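Local coordinates for DUF952 domain-containing protein (PDB 2O0Q) that is of unknown function but belongs to the DUF952 family, possibly related in fold to ADP-ribosyl-transferring proteins, at residues E73-R76 / R80-H83; V61-E64 / D69-W72; A11-A16 / N55-A60. All blocks are in the same frame, centred on the assembly; numbering follows the deposited sequence.

Interaction 1: E73-R76 / R80-H83; sequences EASR and RFPH
F81 sets the CZ corner of its ring over the centre of one face of the R76 guanidinium, 3.4 Å above that plane, while R76 O lies in plane at the edge of the same phenyl ring. Ring and guanidinium planes stand 74° apart, so this is a ring corner directed at a cationic face and not a parallel stack. The H83 imidazole carries F81 O over one face, offset toward the rim. All this belongs to a beta hairpin, strand 70-74 turning back into strand 80-84. E73 and F81 form an antiparallel hydrogen-bonded pair: E73 N donates to F81 O at 3.0 Å, and F81 N returns a bond to E73 O at 2.8 Å. The next pair, A74 with R80, is non-hydrogen-bonded, and R80 CG passes beside A74 N. S75 CB and R76 CB rest obliquely against the CD1-CE1 side of the F81 ring, R76 CB lying 3.5 Å from F81 CE1; a flat apolar ring suits a buried site that also has to receive the R76 guanidinium. The R76 chain bends at chi3 (73°), which brings that group back against F81; E44 by a salt bridge and T45 by a hydrogen bond tie it to helix 39-49. E73 OE1 hydrogen-bonds to Y85 OH. Beside the paired amides, R80 CA sends a CA-H...O contact to E73 O at 3.3 Å.

Interaction 2: V61-E64 / D69-W72; sequences VEAE and DLKW
With chi1 at -163°, L70 swings CG away from its own amide nitrogen and, with chi2 at -148°, presents CD1 to the A63 methyl. W72 has the opposite placement, CG beside the backbone N (chi1 -71°), and the indole reaches back so that the edge of its six-membered ring faces the same methyl. A63 CB therefore meets two partners, L70 CD1 at 3.7 Å and W72 CZ2 at 4.2 Å. The two larger residues pack on each other as well, L70 CD2 lying 4.1 Å above one face of the W72 indole, offset toward the rim. The short alanine methyl suits a spot where A63 O already lies 3.7 Å from L70 CD1, while leucine and tryptophan span the remaining distance. I4 of strand 3-9 touches both A63 and W72, and P82 of strand 80-84 touches both L70 and W72. No hydrogen bond joins the two segments: this is apolar packing between the residue just after strand 56-62 and the first half of strand 70-74. Strands 3-9, 34-38 and 80-84 lie between the two in the sheet order, so a direct contact is consistent with a strongly bent antiparallel sheet.

Interaction 3: A11-A16 / N55-A60; sequences AEWDAA and NLVLLA
Helix 10-19 lies over strand 56-62 with W13 and V57 as the nearest backbone positions, their CA atoms 7.5 Å apart. W13 has CG anti to the backbone N (chi1 -177°), which carries the indole off the helix toward the sheet. L59 CD2 then lies over the centre of the six-membered ring of W13, 3.5 Å from its centroid and only 9° off the normal, a nearly ideal CH-pi contact. L59 CD1 sits farther along the same ring, 3.7 Å from W13 CZ3, so both branches of the leucine engage the indole. V57 meets the base of the side chain instead: V57 CG1 packs on W13 CB at 3.7 Å, and V57 CG2 approaches W13 CD1 obliquely. Both strand residues direct their CB atoms toward the helix, the branched valine fitting close to it and the longer leucine extending over the face of the indole. Strand 93-98 completes the setting: V93 touches W13 and L59, and E96 OE2 accepts a hydrogen bond from W13 NE1. The buried indole thus answers its one polar group with a carboxylate, and this bond, with L59 CD2 on the ring face, would be expected to restrict rotation of the ring.

All three contacts reach the same six-stranded antiparallel sheet. Interactions 1 and 2 share strand 70-74, and their centres are 11 Å apart; H83 N probably hydrogen-bonds to K71 O at 2.7 Å, and P82 CD packs on W72 CZ3 at 3.6 Å, so the hairpin is directly continuous with the apolar cluster. Interactions 2 and 3 have centres 19 Å apart, on opposite sides of the chain's centre. Interaction 3 has no touch with interaction 1, the nearest atoms being about 10 Å apart. Strand 56-62 thus bears the helix contact on 55-60 and, just past its end, the contact with strand 70-74 of the hairpin. No active site or ligand is known to which the contacts can be related.

Interaction 1: E73-R76 / R80-H83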
loop_
_atom_site.group_PDB
_atom_site.type_symbol
_atom_site.label_atom_id
_atom_site.label_comp_id
_atom_site.label_asym_id
_atom_site.label_seq_id
_atom_site.Cartn_x
_atom_site.Cartn_y
_atom_site.Cartn_z
ATOM N N GLU A 73 12.873 6.111 2.458
ATOM C CA GLU A 73 13.824 6.586 1.462
ATOM C C GLU A 73 13.324 7.751 0.621
ATOM O O GLU A 73 12.204 7.724 0.106
ATOM C CB GLU A 73 14.216 5.417 0.560
ATOM C CG GLU A 73 14.764 4.231 1.335
ATOM C CD GLU A 73 15.237 3.103 0.438
ATOM O OE1 GLU A 73 14.410 2.255 0.051
ATOM O OE2 GLU A 73 16.441 3.075 0.110
ATOM N N ALA A 74 14.169 8.771 0.491
ATOM C CA ALA A 74 13.857 9.962 -0.301
ATOM C C ALA A 74 13.610 9.553 -1.749
ATOM O O ALA A 74 14.515 9.063 -2.435
ATOM C CB ALA A 74 15.014 10.949 -0.229
ATOM N N SER A 75 12.387 9.762 -2.218
ATOM C CA SER A 75 12.032 9.370 -3.575
ATOM C C SER A 75 11.264 10.453 -4.334
ATOM O O SER A 75 11.769 11.554 -4.549
ATOM C CB SER A 75 11.217 8.064 -3.511
ATOM O OG SER A 75 10.891 7.572 -4.797
ATOM N N ARG A 76 10.037 10.129 -4.731
ATOM C CA ARG A 76 9.175 11.030 -5.493
ATOM C C ARG A 76 9.048 12.432 -4.909
ATOM O O ARG A 76 8.615 12.608 -3.771
ATOM C CB ARG A 76 7.783 10.401 -5.628
ATOM C CG ARG A 76 6.954 10.934 -6.782
ATOM C CD ARG A 76 5.734 10.039 -7.005
ATOM N NE ARG A 76 4.724 10.195 -5.963
ATOM C CZ ARG A 76 3.930 9.218 -5.528
ATOM N NH1 ARG A 76 4.026 7.994 -6.033
ATOM N NH2 ARG A 76 3.017 9.468 -4.599
ATOM N N ARG A 80 10.080 11.253 1.523
ATOM C CA ARG A 80 10.553 9.933 1.948
ATOM C C ARG A 80 9.424 8.916 1.924
ATOM O O ARG A 80 8.407 9.085 2.600
ATOM C CB ARG A 80 11.150 9.985 3.358
ATOM C CG ARG A 80 12.492 10.700 3.455
ATOM C CD ARG A 80 13.074 10.569 4.857
ATOM N NE ARG A 80 14.381 11.210 5.003
ATOM C CZ ARG A 80 15.494 10.811 4.393
ATOM N NH1 ARG A 80 15.479 9.763 3.579
ATOM N NH2 ARG A 80 16.633 11.460 4.605
ATOM N N PHE A 81 9.601 7.863 1.134
ATOM C CA PHE A 81 8.588 6.823 1.035
ATOM C C PHE A 81 8.948 5.613 1.884
ATOM O O PHE A 81 10.110 5.205 1.956
ATOM C CB PHE A 81 8.395 6.386 -0.424
ATOM C CG PHE A 81 7.564 7.343 -1.241
ATOM C CD1 PHE A 81 8.055 8.595 -1.586
ATOM C CD2 PHE A 81 6.275 6.998 -1.638
ATOM C CE1 PHE A 81 7.273 9.494 -2.315
ATOM C CE2 PHE A 81 5.486 7.886 -2.366
ATOM C CZ PHE A 81 5.985 9.136 -2.704
ATOM N N PRO A 82 7.948 5.026 2.554
ATOM C CA PRO A 82 8.221 3.854 3.386
ATOM C C PRO A 82 8.391 2.624 2.503
ATOM O O PRO A 82 7.489 2.274 1.740
ATOM C CB PRO A 82 6.987 3.773 4.282
ATOM C CG PRO A 82 5.897 4.298 3.403
ATOM C CD PRO A 82 6.549 5.470 2.687
ATOM N N HIS A 83 9.556 1.988 2.609
ATOM C CA HIS A 83 9.888 0.789 1.843
ATOM C C HIS A 83 10.142 -0.365 2.825
ATOM O O HIS A 83 11.040 -0.280 3.665
ATOM C CB HIS A 83 11.149 1.025 0.999
ATOM C CG HIS A 83 10.991 2.061 -0.076
ATOM N ND1 HIS A 83 9.763 2.475 -0.547
ATOM C CD2 HIS A 83 11.916 2.703 -0.829
ATOM C CE1 HIS A 83 9.938 3.322 -1.548
ATOM N NE2 HIS A 83 11.236 3.476 -1.740
#

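Interaction 2: V61-E64 / D69-W72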
loop_
_atom_site.group_PDB
_atom_site.type_symbol
_atom_site.label_atom_id
_atom_site.label_comp_id
_atom_site.label_asym_id
_atom_site.label_seq_id
_atom_site.Cartn_x
_atom_site.Cartn_y
_atom_site.Cartn_z
ATOM N N VAL A 61 -1.357 0.297 7.523
ATOM C CA VAL A 61 -0.364 -0.348 8.372
ATOM C C VAL A 61 0.353 0.583 9.349
ATOM O O VAL A 61 0.792 1.672 8.975
ATOM C CB VAL A 61 0.703 -1.043 7.492
ATOM C CG1 VAL A 61 1.793 -1.630 8.359
ATOM C CG2 VAL A 61 0.050 -2.124 6.634
ATOM N N GLU A 62 0.474 0.145 10.600
ATOM C CA GLU A 62 1.175 0.938 11.604
ATOM C C GLU A 62 2.660 0.764 11.303
ATOM O O GLU A 62 3.176 -0.349 11.341
ATOM C CB GLU A 62 0.863 0.426 13.010
ATOM C CG GLU A 62 0.962 1.506 14.062
ATOM C CD GLU A 62 -0.135 2.543 13.912
ATOM O OE1 GLU A 62 0.088 3.713 14.291
ATOM O OE2 GLU A 62 -1.227 2.181 13.423
ATOM N N ALA A 63 3.345 1.864 11.009
ATOM C CA ALA A 63 4.762 1.813 10.657
ATOM C C ALA A 63 5.744 1.485 11.780
ATOM O O ALA A 63 6.634 0.657 11.602
ATOM C CB ALA A 63 5.170 3.124 9.991
ATOM N N GLU A 64 5.588 2.136 12.928
ATOM C CA GLU A 64 6.492 1.930 14.057
ATOM C C GLU A 64 6.760 0.469 14.432
ATOM O O GLU A 64 7.914 0.057 14.547
ATOM C CB GLU A 64 5.983 2.700 15.273
ATOM N N ASP A 69 13.320 -3.267 9.268
ATOM C CA ASP A 69 13.168 -3.595 7.856
ATOM C C ASP A 69 12.367 -2.549 7.089
ATOM O O ASP A 69 12.269 -2.611 5.862
ATOM C CB ASP A 69 12.540 -4.981 7.679
ATOM C CG ASP A 69 13.516 -6.105 7.997
ATOM O OD1 ASP A 69 14.673 -6.032 7.535
ATOM O OD2 ASP A 69 13.125 -7.062 8.699
ATOM N N LEU A 70 11.790 -1.594 7.812
ATOM C CA LEU A 70 11.040 -0.518 7.174
ATOM C C LEU A 70 12.024 0.628 7.004
ATOM O O LEU A 70 12.537 1.167 7.987
ATOM C CB LEU A 70 9.876 -0.048 8.051
ATOM C CG LEU A 70 8.764 0.787 7.395
ATOM C CD1 LEU A 70 8.208 1.752 8.436
ATOM C CD2 LEU A 70 9.269 1.561 6.195
ATOM N N LYS A 71 12.292 0.996 5.759
ATOM C CA LYS A 71 13.218 2.082 5.489
ATOM C C LYS A 71 12.466 3.223 4.821
ATOM O O LYS A 71 11.648 2.997 3.925
ATOM C CB LYS A 71 14.343 1.613 4.560
ATOM C CG LYS A 71 15.133 0.414 5.057
ATOM C CD LYS A 71 16.202 0.022 4.044
ATOM C CE LYS A 71 16.966 -1.223 4.479
ATOM N NZ LYS A 71 17.931 -1.678 3.431
ATOM N N TRP A 72 12.729 4.442 5.277
ATOM C CA TRP A 72 12.102 5.625 4.693
ATOM C C TRP A 72 13.140 6.201 3.755
ATOM O O TRP A 72 14.169 6.709 4.196
ATOM C CB TRP A 72 11.741 6.640 5.775
ATOM C CG TRP A 72 10.606 6.179 6.629
ATOM C CD1 TRP A 72 10.674 5.345 7.712
ATOM C CD2 TRP A 72 9.224 6.495 6.451
ATOM N NE1 TRP A 72 9.415 5.125 8.220
ATOM C CE2 TRP A 72 8.507 5.820 7.464
ATOM C CE3 TRP A 72 8.520 7.282 5.533
ATOM C CZ2 TRP A 72 7.116 5.911 7.583
ATOM C CZ3 TRP A 72 7.140 7.372 5.651
ATOM C CH2 TRP A 72 6.453 6.690 6.669
#

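Interaction 3: A11-A16 / N55-A60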
loop_
_atom_site.group_PDB
_atom_site.type_symbol
_atom_site.label_atom_id
_atom_site.label_comp_id
_atom_site.label_asym_id
_atom_site.label_seq_id
_atom_site.Cartn_x
_atom_site.Cartn_y
_atom_site.Cartn_z
ATOM N N ALA A 11 -7.292 -9.930 -5.601
ATOM C CA ALA A 11 -6.674 -11.230 -5.843
ATOM C C ALA A 11 -5.390 -11.363 -5.033
ATOM O O ALA A 11 -5.161 -12.374 -4.368
ATOM C CB ALA A 11 -6.370 -11.399 -7.328
ATOM N N GLU A 12 -4.551 -10.336 -5.089
ATOM C CA GLU A 12 -3.294 -10.368 -4.364
ATOM C C GLU A 12 -3.488 -10.408 -2.856
ATOM O O GLU A 12 -2.737 -11.085 -2.148
ATOM C CB GLU A 12 -2.428 -9.177 -4.780
ATOM C CG GLU A 12 -1.859 -9.340 -6.187
ATOM C CD GLU A 12 -1.218 -8.075 -6.716
ATOM O OE1 GLU A 12 -1.929 -7.054 -6.815
ATOM O OE2 GLU A 12 -0.008 -8.104 -7.037
ATOM N N TRP A 13 -4.501 -9.703 -2.360
ATOM C CA TRP A 13 -4.762 -9.689 -0.927
ATOM C C TRP A 13 -5.280 -11.058 -0.470
ATOM O O TRP A 13 -4.855 -11.570 0.567
ATOM C CB TRP A 13 -5.767 -8.586 -0.578
ATOM C CG TRP A 13 -6.052 -8.452 0.900
ATOM C CD1 TRP A 13 -7.279 -8.306 1.481
ATOM C CD2 TRP A 13 -5.098 -8.449 1.975
ATOM N NE1 TRP A 13 -7.152 -8.216 2.848
ATOM C CE2 TRP A 13 -5.826 -8.301 3.179
ATOM C CE3 TRP A 13 -3.702 -8.558 2.038
ATOM C CZ2 TRP A 13 -5.206 -8.259 4.435
ATOM C CZ3 TRP A 13 -3.081 -8.517 3.294
ATOM C CH2 TRP A 13 -3.838 -8.369 4.473
ATOM N N ASP A 14 -6.191 -11.658 -1.238
ATOM C CA ASP A 14 -6.702 -12.976 -0.866
ATOM C C ASP A 14 -5.549 -13.978 -0.890
ATOM O O ASP A 14 -5.423 -14.821 0.005
ATOM C CB ASP A 14 -7.798 -13.450 -1.832
ATOM C CG ASP A 14 -9.120 -12.737 -1.620
ATOM O OD1 ASP A 14 -9.330 -12.152 -0.538
ATOM O OD2 ASP A 14 -9.963 -12.779 -2.541
ATOM N N ALA A 15 -4.709 -13.877 -1.918
ATOM C CA ALA A 15 -3.559 -14.762 -2.060
ATOM C C ALA A 15 -2.627 -14.582 -0.869
ATOM O O ALA A 15 -2.025 -15.542 -0.380
ATOM C CB ALA A 15 -2.820 -14.452 -3.351
ATOM N N ALA A 16 -2.507 -13.343 -0.406
ATOM C CA ALA A 16 -1.650 -13.047 0.731
ATOM C C ALA A 16 -2.214 -13.698 1.992
ATOM O O ALA A 16 -1.479 -14.300 2.775
ATOM C CB ALA A 16 -1.538 -11.539 0.919
ATOM N N ASN A 55 -11.897 -3.461 -8.003
ATOM C CA ASN A 55 -11.628 -4.437 -6.957
ATOM C C ASN A 55 -10.284 -4.247 -6.269
ATOM O O ASN A 55 -9.587 -5.221 -5.979
ATOM C CB ASN A 55 -11.706 -5.856 -7.530
ATOM C CG ASN A 55 -13.027 -6.131 -8.220
ATOM O OD1 ASN A 55 -14.096 -5.961 -7.630
ATOM N ND2 ASN A 55 -12.959 -6.560 -9.477
ATOM N N LEU A 56 -9.915 -2.996 -6.017
ATOM C CA LEU A 56 -8.662 -2.708 -5.334
ATOM C C LEU A 56 -8.921 -2.674 -3.837
ATOM O O LEU A 56 -10.026 -2.365 -3.392
ATOM C CB LEU A 56 -8.093 -1.352 -5.763
ATOM C CG LEU A 56 -7.515 -1.223 -7.175
ATOM C CD1 LEU A 56 -7.069 0.219 -7.417
ATOM C CD2 LEU A 56 -6.342 -2.181 -7.335
ATOM N N VAL A 57 -7.897 -2.999 -3.060
ATOM C CA VAL A 57 -8.013 -2.969 -1.615
ATOM C C VAL A 57 -6.911 -2.086 -1.046
ATOM O O VAL A 57 -5.784 -2.060 -1.553
ATOM C CB VAL A 57 -7.939 -4.398 -1.009
ATOM C CG1 VAL A 57 -6.778 -5.147 -1.592
ATOM C CG2 VAL A 57 -7.825 -4.322 0.519
ATOM N N LEU A 58 -7.257 -1.339 -0.006
ATOM C CA LEU A 58 -6.316 -0.449 0.657
ATOM C C LEU A 58 -5.958 -1.050 2.012
ATOM O O LEU A 58 -6.844 -1.342 2.818
ATOM C CB LEU A 58 -6.964 0.931 0.851
ATOM C CG LEU A 58 -6.200 2.098 1.489
ATOM C CD1 LEU A 58 -5.912 1.802 2.941
ATOM C CD2 LEU A 58 -4.915 2.367 0.717
ATOM N N LEU A 59 -4.665 -1.243 2.260
ATOM C CA LEU A 59 -4.222 -1.785 3.539
ATOM C C LEU A 59 -3.571 -0.665 4.339
ATOM O O LEU A 59 -2.657 0.004 3.849
ATOM C CB LEU A 59 -3.196 -2.911 3.351
ATOM C CG LEU A 59 -3.516 -4.124 2.473
ATOM C CD1 LEU A 59 -2.273 -5.003 2.378
ATOM C CD2 LEU A 59 -4.706 -4.910 3.031
ATOM N N ALA A 60 -4.059 -0.459 5.559
ATOM C CA ALA A 60 -3.519 0.559 6.456
ATOM C C ALA A 60 -2.597 -0.170 7.425
ATOM O O ALA A 60 -3.007 -1.136 8.077
ATOM C CB ALA A 60 -4.648 1.247 7.210
#